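Multisubunit Na+/H+ antiporter, B subunit (Anoxybacillus flavithermus, PDB 6Z16) is the membrane-embedded B subunit of a multisubunit sodium/proton antiporter and probably contributes to the complex that exchanges sodium ions for protons. Local coordinates at residues T12-S23 and M43-A54; P92-Y100 and S110-D118. All coordinates share one frame; numbering follows the deposited sequence.

Contact 1 of 2, residues T12-S23 and M43-A54; sequences TAVVTPIIVLFS and MTAGAIVLLLLA. With PTY (phosphatidylethanolamine), chain C.
Thr12 O is gripped twice by Thr16, whose hydroxyl OG1 donates at 2.7 Å while its backbone N donates from the opposite face of the carbonyl plane; the hydroxyl comes in 36° out of that plane. Thr16 lies in a largely apolar seam between two consecutive, predicted transmembrane helices, packed antiparallel with segment axes 8.7 Å apart at 167°. Leu50 is the knob, set in a hole of Thr12, Val15, Thr16 and Ile19. With CG anti to its backbone N (chi1 -179°), it meets Thr12 tip to tip, its CG 3.8 Å from Thr12 CG2, and lies roughly perpendicular to Val15 and Ile19. One turn earlier, the small Ala47 is consistent with the close approach here: its CB lies 3.7 Å from Ile19 CG2 and also meets Val20 CG2. Ser23 OG likewise bonds back onto its own helix, to Val20 O, and Thr44 OG1 bonds to Tyr122 and Gly40. Pro17, having no N-H to give the preceding turn, kinks helix 12-23. It points away from helix 43-54, and on that far side its CG rests 4.0 Å from C14 of a phosphatidylethanolamine acyl chain.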
loop_
_atom_site.group_PDB
_atom_site.type_symbol
_atom_site.label_atom_id
_atom_site.label_comp_id
_atom_site.label_asym_id
_atom_site.label_seq_id
_atom_site.Cartn_x
_atom_site.Cartn_y
_atom_site.Cartn_z
ATOM N N THR B 12 -3.376 -20.044 -20.026
ATOM C CA THR B 12 -3.633 -18.814 -20.765
ATOM C C THR B 12 -4.130 -17.719 -19.833
ATOM O O THR B 12 -3.692 -16.566 -19.935
ATOM C CB THR B 12 -4.646 -19.086 -21.876
ATOM O OG1 THR B 12 -4.121 -20.090 -22.751
ATOM C CG2 THR B 12 -4.928 -17.833 -22.677
ATOM N N ALA B 13 -5.005 -18.082 -18.890
ATOM C CA ALA B 13 -5.520 -17.122 -17.920
ATOM C C ALA B 13 -4.430 -16.581 -17.005
ATOM O O ALA B 13 -4.488 -15.416 -16.608
ATOM C CB ALA B 13 -6.629 -17.759 -17.088
ATOM N N VAL B 14 -3.427 -17.394 -16.660
ATOM C CA VAL B 14 -2.351 -16.867 -15.818
ATOM C C VAL B 14 -1.162 -16.327 -16.605
ATOM O O VAL B 14 -0.255 -15.737 -16.001
ATOM C CB VAL B 14 -1.817 -17.911 -14.820
ATOM C CG1 VAL B 14 -2.933 -18.416 -13.932
ATOM C CG2 VAL B 14 -1.140 -19.039 -15.547
ATOM N N VAL B 15 -1.127 -16.510 -17.923
ATOM C CA VAL B 15 -0.003 -16.057 -18.739
ATOM C C VAL B 15 -0.328 -14.743 -19.454
ATOM O O VAL B 15 0.555 -13.893 -19.628
ATOM C CB VAL B 15 0.419 -17.202 -19.692
ATOM C CG1 VAL B 15 1.088 -16.722 -20.939
ATOM C CG2 VAL B 15 1.427 -18.089 -18.977
ATOM N N THR B 16 -1.601 -14.535 -19.801
ATOM C CA THR B 16 -2.015 -13.290 -20.453
ATOM C C THR B 16 -1.746 -11.995 -19.657
ATOM O O THR B 16 -1.290 -11.020 -20.290
ATOM C CB THR B 16 -3.496 -13.427 -20.851
ATOM O OG1 THR B 16 -3.659 -14.570 -21.698
ATOM C CG2 THR B 16 -3.987 -12.207 -21.591
ATOM N N PRO B 17 -1.949 -11.905 -18.321
ATOM C CA PRO B 17 -1.590 -10.650 -17.632
ATOM C C PRO B 17 -0.119 -10.280 -17.674
ATOM O O PRO B 17 0.186 -9.087 -17.752
ATOM C CB PRO B 17 -2.043 -10.900 -16.188
ATOM C CG PRO B 17 -3.108 -11.843 -16.305
ATOM C CD PRO B 17 -2.726 -12.758 -17.397
ATOM N N ILE B 18 0.802 -11.239 -17.660
ATOM C CA ILE B 18 2.199 -10.818 -17.676
ATOM C C ILE B 18 2.624 -10.396 -19.084
ATOM O O ILE B 18 3.479 -9.515 -19.236
ATOM C CB ILE B 18 3.109 -11.900 -17.058
ATOM C CG1 ILE B 18 4.497 -11.328 -16.777
ATOM C CG2 ILE B 18 3.234 -13.121 -17.935
ATOM C CD1 ILE B 18 4.474 -10.151 -15.846
ATOM N N ILE B 19 1.972 -10.929 -20.125
ATOM C CA ILE B 19 2.203 -10.432 -21.479
ATOM C C ILE B 19 1.679 -9.009 -21.620
ATOM O O ILE B 19 2.333 -8.153 -22.230
ATOM C CB ILE B 19 1.559 -11.365 -22.522
ATOM C CG1 ILE B 19 2.100 -12.781 -22.405
ATOM C CG2 ILE B 19 1.852 -10.878 -23.925
ATOM C CD1 ILE B 19 1.374 -13.757 -23.283
ATOM N N VAL B 20 0.513 -8.722 -21.031
ATOM C CA VAL B 20 -0.054 -7.380 -21.143
ATOM C C VAL B 20 0.777 -6.366 -20.357
ATOM O O VAL B 20 1.050 -5.263 -20.856
ATOM C CB VAL B 20 -1.532 -7.385 -20.713
ATOM C CG1 VAL B 20 -2.095 -5.986 -20.709
ATOM C CG2 VAL B 20 -2.342 -8.230 -21.665
ATOM N N LEU B 21 1.223 -6.726 -19.142
ATOM C CA LEU B 21 2.132 -5.852 -18.395
ATOM C C LEU B 21 3.449 -5.648 -19.126
ATOM O O LEU B 21 4.007 -4.547 -19.100
ATOM C CB LEU B 21 2.436 -6.389 -16.994
ATOM C CG LEU B 21 1.661 -5.980 -15.740
ATOM C CD1 LEU B 21 0.402 -6.748 -15.527
ATOM C CD2 LEU B 21 2.548 -6.105 -14.529
ATOM N N PHE B 22 3.953 -6.688 -19.793
ATOM C CA PHE B 22 5.202 -6.548 -20.529
ATOM C C PHE B 22 5.044 -5.620 -21.727
ATOM O O PHE B 22 5.930 -4.805 -22.000
ATOM C CB PHE B 22 5.707 -7.925 -20.951
ATOM C CG PHE B 22 6.985 -7.888 -21.727
ATOM C CD1 PHE B 22 8.144 -7.403 -21.144
ATOM C CD2 PHE B 22 7.044 -8.388 -23.014
ATOM C CE1 PHE B 22 9.328 -7.377 -21.847
ATOM C CE2 PHE B 22 8.226 -8.371 -23.720
ATOM C CZ PHE B 22 9.371 -7.865 -23.136
ATOM N N SER B 23 3.906 -5.693 -22.420
ATOM C CA SER B 23 3.695 -4.821 -23.571
ATOM C C SER B 23 3.495 -3.370 -23.146
ATOM O O SER B 23 4.020 -2.453 -23.790
ATOM C CB SER B 23 2.503 -5.308 -24.385
ATOM O OG SER B 23 1.305 -5.158 -23.655
ATOM N N MET B 43 3.033 -6.883 -29.152
ATOM C CA MET B 43 2.833 -7.882 -28.110
ATOM C C MET B 43 1.497 -7.770 -27.389
ATOM O O MET B 43 1.033 -8.777 -26.839
ATOM C CB MET B 43 3.980 -7.871 -27.103
ATOM C CG MET B 43 5.295 -8.272 -27.744
ATOM S SD MET B 43 5.127 -9.618 -28.951
ATOM C CE MET B 43 4.598 -11.060 -28.026
ATOM N N THR B 44 0.852 -6.600 -27.394
ATOM C CA THR B 44 -0.551 -6.553 -26.996
ATOM C C THR B 44 -1.400 -7.386 -27.946
ATOM O O THR B 44 -2.266 -8.171 -27.515
ATOM C CB THR B 44 -1.036 -5.108 -26.969
ATOM O OG1 THR B 44 -0.236 -4.355 -26.051
ATOM C CG2 THR B 44 -2.486 -5.038 -26.529
ATOM N N ALA B 45 -1.119 -7.269 -29.247
ATOM C CA ALA B 45 -1.758 -8.137 -30.220
ATOM C C ALA B 45 -1.391 -9.597 -30.003
ATOM O O ALA B 45 -2.224 -10.469 -30.235
ATOM C CB ALA B 45 -1.387 -7.697 -31.629
ATOM N N GLY B 46 -0.178 -9.878 -29.522
ATOM C CA GLY B 46 0.196 -11.253 -29.216
ATOM C C GLY B 46 -0.566 -11.846 -28.043
ATOM O O GLY B 46 -0.896 -13.037 -28.043
ATOM N N ALA B 47 -0.844 -11.029 -27.022
ATOM C CA ALA B 47 -1.699 -11.474 -25.922
ATOM C C ALA B 47 -3.108 -11.783 -26.411
ATOM O O ALA B 47 -3.710 -12.797 -26.019
ATOM C CB ALA B 47 -1.743 -10.413 -24.828
ATOM N N ILE B 48 -3.639 -10.937 -27.299
ATOM C CA ILE B 48 -4.966 -11.224 -27.845
ATOM C C ILE B 48 -4.919 -12.444 -28.776
ATOM O O ILE B 48 -5.895 -13.197 -28.872
ATOM C CB ILE B 48 -5.530 -9.972 -28.540
ATOM C CG1 ILE B 48 -5.501 -8.788 -27.583
ATOM C CG2 ILE B 48 -6.985 -10.164 -28.907
ATOM C CD1 ILE B 48 -5.764 -7.469 -28.254
ATOM N N VAL B 49 -3.772 -12.691 -29.422
ATOM C CA VAL B 49 -3.576 -13.900 -30.228
ATOM C C VAL B 49 -3.611 -15.145 -29.352
ATOM O O VAL B 49 -4.201 -16.167 -29.723
ATOM C CB VAL B 49 -2.259 -13.795 -31.025
ATOM C CG1 VAL B 49 -1.781 -15.142 -31.516
ATOM C CG2 VAL B 49 -2.468 -12.952 -32.229
ATOM N N LEU B 50 -2.987 -15.074 -28.175
ATOM C CA LEU B 50 -3.023 -16.196 -27.242
ATOM C C LEU B 50 -4.444 -16.469 -26.761
ATOM O O LEU B 50 -4.861 -17.633 -26.647
ATOM C CB LEU B 50 -2.097 -15.915 -26.067
ATOM C CG LEU B 50 -2.019 -17.018 -25.020
ATOM C CD1 LEU B 50 -1.494 -18.305 -25.613
ATOM C CD2 LEU B 50 -1.137 -16.562 -23.897
ATOM N N LEU B 51 -5.213 -15.405 -26.515
ATOM C CA LEU B 51 -6.633 -15.571 -26.206
ATOM C C LEU B 51 -7.412 -16.172 -27.374
ATOM O O LEU B 51 -8.369 -16.923 -27.158
ATOM C CB LEU B 51 -7.239 -14.230 -25.805
ATOM C CG LEU B 51 -6.776 -13.648 -24.475
ATOM C CD1 LEU B 51 -7.264 -12.228 -24.340
ATOM C CD2 LEU B 51 -7.309 -14.486 -23.338
ATOM N N LEU B 52 -7.025 -15.850 -28.611
ATOM C CA LEU B 52 -7.649 -16.460 -29.785
ATOM C C LEU B 52 -7.302 -17.932 -29.914
ATOM O O LEU B 52 -8.106 -18.718 -30.419
ATOM C CB LEU B 52 -7.217 -15.741 -31.061
ATOM C CG LEU B 52 -7.755 -14.352 -31.361
ATOM C CD1 LEU B 52 -7.017 -13.765 -32.533
ATOM C CD2 LEU B 52 -9.215 -14.468 -31.675
ATOM N N LEU B 53 -6.095 -18.309 -29.509
ATOM C CA LEU B 53 -5.688 -19.705 -29.594
ATOM C C LEU B 53 -6.341 -20.544 -28.513
ATOM O O LEU B 53 -6.614 -21.727 -28.734
ATOM C CB LEU B 53 -4.169 -19.813 -29.508
ATOM C CG LEU B 53 -3.457 -19.255 -30.732
ATOM C CD1 LEU B 53 -1.972 -19.211 -30.501
ATOM C CD2 LEU B 53 -3.777 -20.108 -31.926
ATOM N N ALA B 54 -6.613 -19.954 -27.351
ATOM C CA ALA B 54 -7.285 -20.699 -26.299
ATOM C C ALA B 54 -8.799 -20.777 -26.483
ATOM O O ALA B 54 -9.436 -21.633 -25.860
ATOM C CB ALA B 54 -6.961 -20.083 -24.938
HETATM C C1 PTY C . -6.632 -17.612 -11.682
HETATM C C2 PTY C . -12.080 -17.521 -8.693
HETATM C C3 PTY C . -11.972 -18.710 -9.668
HETATM O O4 PTY C . -6.152 -17.718 -10.322
HETATM C C5 PTY C . -8.720 -16.474 -12.547
HETATM C C6 PTY C . -7.433 -16.336 -11.773
HETATM O O7 PTY C . -6.604 -15.190 -12.188
HETATM C C8 PTY C . -5.923 -15.183 -13.357
HETATM O O10 PTY C . -6.172 -15.881 -14.303
HETATM C C11 PTY C . -4.803 -14.188 -13.306
HETATM C C12 PTY C . -4.072 -14.235 -11.973
HETATM C C13 PTY C . -2.570 -14.397 -12.101
HETATM C C14 PTY C . -1.870 -13.232 -12.775
HETATM C C15 PTY C . -0.357 -13.367 -12.777
HETATM C C16 PTY C . 0.244 -13.426 -11.385
HETATM C C17 PTY C . 1.731 -13.743 -11.357
HETATM C C18 PTY C . 2.609 -12.687 -12.011
HETATM C C19 PTY C . 4.099 -12.983 -11.922
HETATM C C20 PTY C . 4.609 -13.147 -10.500
HETATM C C30 PTY C . -5.069 -18.462 -10.109
HETATM C C31 PTY C . -4.708 -18.477 -8.654
HETATM O O30 PTY C . -4.473 -19.041 -10.974
HETATM C C32 PTY C . -4.139 -17.154 -8.162
HETATM C C33 PTY C . -2.803 -16.819 -8.800
HETATM C C34 PTY C . -1.979 -15.811 -8.013
HETATM C C35 PTY C . -0.552 -15.672 -8.514
HETATM C C36 PTY C . 0.344 -14.856 -7.600
HETATM C C37 PTY C . 0.510 -15.452 -6.211
HETATM P P1 PTY C . -10.307 -18.318 -11.707
HETATM O O11 PTY C . -10.625 -18.683 -10.197
HETATM O O12 PTY C . -11.506 -18.199 -12.331
HETATM O O13 PTY C . -9.426 -19.247 -12.272
HETATM O O14 PTY C . -9.719 -16.981 -11.639
HETATM N N1 PTY C . -13.420 -16.942 -8.794
#

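Contact 2 of 2, residues P92-Y100 and S110-D118; sequences PFLTHAYKY and SLHTAVLFD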
loop_
_atom_site.group_PDB
_atom_site.type_symbol
_atom_site.label_atom_id
_atom_site.label_comp_id
_atom_site.label_asym_id
_atom_site.label_seq_id
_atom_site.Cartn_x
_atom_site.Cartn_y
_atom_site.Cartn_z
ATOM N N PRO B 92 5.817 25.019 -36.834
ATOM C CA PRO B 92 5.630 24.041 -37.909
ATOM C C PRO B 92 4.974 22.762 -37.412
ATOM O O PRO B 92 4.780 22.536 -36.218
ATOM C CB PRO B 92 7.055 23.781 -38.395
ATOM C CG PRO B 92 7.814 24.975 -38.004
ATOM C CD PRO B 92 7.229 25.422 -36.716
ATOM N N PHE B 93 4.641 21.914 -38.377
ATOM C CA PHE B 93 3.896 20.682 -38.142
ATOM C C PHE B 93 4.743 19.681 -37.368
ATOM O O PHE B 93 5.853 19.370 -37.789
ATOM C CB PHE B 93 3.497 20.115 -39.501
ATOM C CG PHE B 93 2.657 18.883 -39.454
ATOM C CD1 PHE B 93 1.303 18.960 -39.213
ATOM C CD2 PHE B 93 3.215 17.649 -39.711
ATOM C CE1 PHE B 93 0.524 17.829 -39.207
ATOM C CE2 PHE B 93 2.442 16.512 -39.697
ATOM C CZ PHE B 93 1.096 16.601 -39.441
ATOM N N LEU B 94 4.207 19.155 -36.258
ATOM C CA LEU B 94 4.884 18.232 -35.330
ATOM C C LEU B 94 6.138 18.869 -34.717
ATOM O O LEU B 94 7.266 18.448 -34.958
ATOM C CB LEU B 94 5.243 16.894 -35.996
ATOM C CG LEU B 94 4.194 15.910 -36.487
ATOM C CD1 LEU B 94 4.848 14.888 -37.368
ATOM C CD2 LEU B 94 3.570 15.212 -35.316
ATOM N N THR B 95 5.905 19.902 -33.905
ATOM C CA THR B 95 6.971 20.590 -33.180
ATOM C C THR B 95 7.249 19.961 -31.813
ATOM O O THR B 95 8.406 19.958 -31.368
ATOM C CB THR B 95 6.615 22.074 -33.047
ATOM O OG1 THR B 95 6.372 22.603 -34.352
ATOM C CG2 THR B 95 7.740 22.887 -32.439
ATOM N N HIS B 96 6.224 19.383 -31.174
ATOM C CA HIS B 96 6.339 18.529 -29.982
ATOM C C HIS B 96 6.937 19.268 -28.779
ATOM O O HIS B 96 8.066 19.026 -28.358
ATOM C CB HIS B 96 7.130 17.250 -30.282
ATOM C CG HIS B 96 6.369 16.242 -31.083
ATOM N ND1 HIS B 96 6.968 15.148 -31.661
ATOM C CD2 HIS B 96 5.052 16.152 -31.379
ATOM C CE1 HIS B 96 6.057 14.432 -32.293
ATOM N NE2 HIS B 96 4.885 15.019 -32.137
ATOM N N ALA B 97 6.147 20.197 -28.249
ATOM C CA ALA B 97 6.405 20.766 -26.933
ATOM C C ALA B 97 5.663 19.952 -25.868
ATOM O O ALA B 97 5.092 18.898 -26.154
ATOM C CB ALA B 97 6.009 22.238 -26.905
ATOM N N TYR B 98 5.658 20.430 -24.625
ATOM C CA TYR B 98 5.017 19.707 -23.535
ATOM C C TYR B 98 3.530 20.031 -23.463
ATOM O O TYR B 98 3.044 20.990 -24.064
ATOM C CB TYR B 98 5.674 20.041 -22.200
ATOM C CG TYR B 98 7.074 19.514 -22.054
ATOM C CD1 TYR B 98 7.304 18.193 -21.685
ATOM C CD2 TYR B 98 8.167 20.334 -22.282
ATOM C CE1 TYR B 98 8.586 17.706 -21.549
ATOM C CE2 TYR B 98 9.454 19.858 -22.150
ATOM C CZ TYR B 98 9.657 18.545 -21.784
ATOM O OH TYR B 98 10.938 18.073 -21.651
ATOM N N LYS B 99 2.801 19.222 -22.695
ATOM C CA LYS B 99 1.357 19.383 -22.595
ATOM C C LYS B 99 0.872 18.860 -21.253
ATOM O O LYS B 99 1.292 17.785 -20.813
ATOM C CB LYS B 99 0.652 18.648 -23.735
ATOM C CG LYS B 99 -0.845 18.863 -23.830
ATOM C CD LYS B 99 -1.403 18.166 -25.062
ATOM C CE LYS B 99 -2.876 18.477 -25.271
ATOM N NZ LYS B 99 -3.742 17.881 -24.216
ATOM N N TYR B 100 -0.007 19.629 -20.617
ATOM C CA TYR B 100 -0.632 19.248 -19.358
ATOM C C TYR B 100 -1.959 18.560 -19.632
ATOM O O TYR B 100 -2.783 19.077 -20.392
ATOM C CB TYR B 100 -0.874 20.477 -18.483
ATOM C CG TYR B 100 0.373 21.147 -17.971
ATOM C CD1 TYR B 100 0.984 20.719 -16.802
ATOM C CD2 TYR B 100 0.946 22.206 -18.663
ATOM C CE1 TYR B 100 2.124 21.334 -16.329
ATOM C CE2 TYR B 100 2.087 22.824 -18.202
ATOM C CZ TYR B 100 2.672 22.382 -17.035
ATOM O OH TYR B 100 3.809 22.996 -16.570
ATOM N N SER B 110 2.193 16.557 -16.781
ATOM C CA SER B 110 2.946 17.240 -17.828
ATOM C C SER B 110 3.756 16.208 -18.595
ATOM O O SER B 110 4.734 15.665 -18.073
ATOM C CB SER B 110 3.865 18.298 -17.230
ATOM O OG SER B 110 4.891 17.687 -16.468
ATOM N N LEU B 111 3.360 15.943 -19.834
ATOM C CA LEU B 111 4.035 14.950 -20.651
ATOM C C LEU B 111 4.493 15.560 -21.968
ATOM O O LEU B 111 3.908 16.527 -22.465
ATOM C CB LEU B 111 3.129 13.731 -20.892
ATOM C CG LEU B 111 1.729 13.906 -21.485
ATOM C CD1 LEU B 111 1.706 13.825 -23.004
ATOM C CD2 LEU B 111 0.773 12.885 -20.882
ATOM N N HIS B 112 5.545 14.974 -22.524
ATOM C CA HIS B 112 6.033 15.344 -23.840
ATOM C C HIS B 112 5.114 14.727 -24.884
ATOM O O HIS B 112 4.703 13.574 -24.754
ATOM C CB HIS B 112 7.467 14.849 -24.004
ATOM C CG HIS B 112 8.210 15.474 -25.137
ATOM N ND1 HIS B 112 8.144 14.994 -26.426
ATOM C CD2 HIS B 112 9.064 16.523 -25.170
ATOM C CE1 HIS B 112 8.911 15.731 -27.206
ATOM N NE2 HIS B 112 9.480 16.667 -26.468
ATOM N N THR B 113 4.771 15.498 -25.916
ATOM C CA THR B 113 3.722 15.063 -26.835
ATOM C C THR B 113 4.188 14.072 -27.891
ATOM O O THR B 113 3.380 13.687 -28.742
ATOM C CB THR B 113 3.079 16.256 -27.536
ATOM O OG1 THR B 113 4.087 17.025 -28.189
ATOM C CG2 THR B 113 2.355 17.117 -26.558
ATOM N N ALA B 114 5.448 13.643 -27.865
ATOM C CA ALA B 114 5.856 12.526 -28.706
ATOM C C ALA B 114 5.280 11.204 -28.212
ATOM O O ALA B 114 5.197 10.242 -28.985
ATOM C CB ALA B 114 7.378 12.458 -28.772
ATOM N N VAL B 115 4.852 11.155 -26.951
ATOM C CA VAL B 115 4.284 9.942 -26.385
ATOM C C VAL B 115 2.884 9.690 -26.934
ATOM O O VAL B 115 2.492 8.539 -27.139
ATOM C CB VAL B 115 4.318 10.049 -24.849
ATOM C CG1 VAL B 115 3.777 8.794 -24.178
ATOM C CG2 VAL B 115 5.738 10.333 -24.391
ATOM N N LEU B 116 2.116 10.742 -27.232
ATOM C CA LEU B 116 0.824 10.519 -27.882
ATOM C C LEU B 116 0.983 10.130 -29.345
ATOM O O LEU B 116 0.133 9.412 -29.892
ATOM C CB LEU B 116 -0.077 11.745 -27.748
ATOM C CG LEU B 116 -1.077 11.710 -26.586
ATOM C CD1 LEU B 116 -0.409 11.792 -25.240
ATOM C CD2 LEU B 116 -2.121 12.808 -26.738
ATOM N N PHE B 117 2.069 10.568 -29.982
ATOM C CA PHE B 117 2.407 10.070 -31.311
ATOM C C PHE B 117 2.697 8.572 -31.260
ATOM O O PHE B 117 2.169 7.791 -32.068
ATOM C CB PHE B 117 3.603 10.848 -31.849
ATOM C CG PHE B 117 3.926 10.559 -33.278
ATOM C CD1 PHE B 117 3.194 11.139 -34.295
ATOM C CD2 PHE B 117 4.959 9.706 -33.606
ATOM C CE1 PHE B 117 3.490 10.874 -35.613
ATOM C CE2 PHE B 117 5.257 9.434 -34.920
ATOM C CZ PHE B 117 4.521 10.022 -35.924
ATOM N N ASP B 118 3.507 8.154 -30.275
ATOM C CA ASP B 118 3.698 6.734 -29.976
ATOM C C ASP B 118 2.397 6.013 -29.656
ATOM O O ASP B 118 2.261 4.826 -29.957
ATOM C CB ASP B 118 4.660 6.565 -28.801
ATOM C CG ASP B 118 6.103 6.593 -29.220
ATOM O OD1 ASP B 118 6.390 6.114 -30.333
ATOM O OD2 ASP B 118 6.955 7.069 -28.437
#
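A two-stranded antiparallel β-hairpin, whose second strand leads through a short turn into helix 114-137, joins 92-100 to 110-118. Lys99 and Leu111 form its hydrogen-bonded pair, each N giving to the other's O at 2.9 Å. On the face carrying Tyr98 and His112, the two rings make a T-shaped stack, centroids 5.2 Å apart and planes at 89°: His112 holds CG anti to its backbone N (chi1 -164°), which puts the imidazole edge, led by CD2, over the phenol face. His112 ND1 also accepts a weak capping bond from Ala114 N. At the open end of the hairpin, Thr113 OG1 donates to Ala97 O at 2.9 Å, in the carbonyl plane, with a weak bond from Thr113 N to the same oxygen; Thr113 CG2 packs on Lys99 CB. The His96 ring has the backbone of Thr113 and Ala114 over one face and Leu94 CB over the opposite face, each toward the rim, Ala114 CA making a CH-pi contact 4.2 Å from the centroid. An alanine at His96 would remove this ring and is likely to leave Ala114 and Leu94 facing a gap. His96 and Phe117 also pack against helix 68-88, and another subunit covers both and Tyr98.

Overall arrangement
The two contacts come in series along the chain and lie on opposite sides of its centre, with centres 30 Å apart and nearest atoms about 10 Å apart, so neither touches the other. Contact 1 joins helices 6-28 and 37-54; contact 2 joins strand 98-101 and the loop before it to strand 109-112 and the first turn of helix 114-137. That last helix links them: it begins in contact 2, and farther along, Thr129, Met130 and Ile133 pack on Ala45, Ile48 and Val49 of helix 37-54. A small helical subunit thus has a lipid-lined helix pair at one region and a hairpin at another, each also packed against other subunits of the assembly.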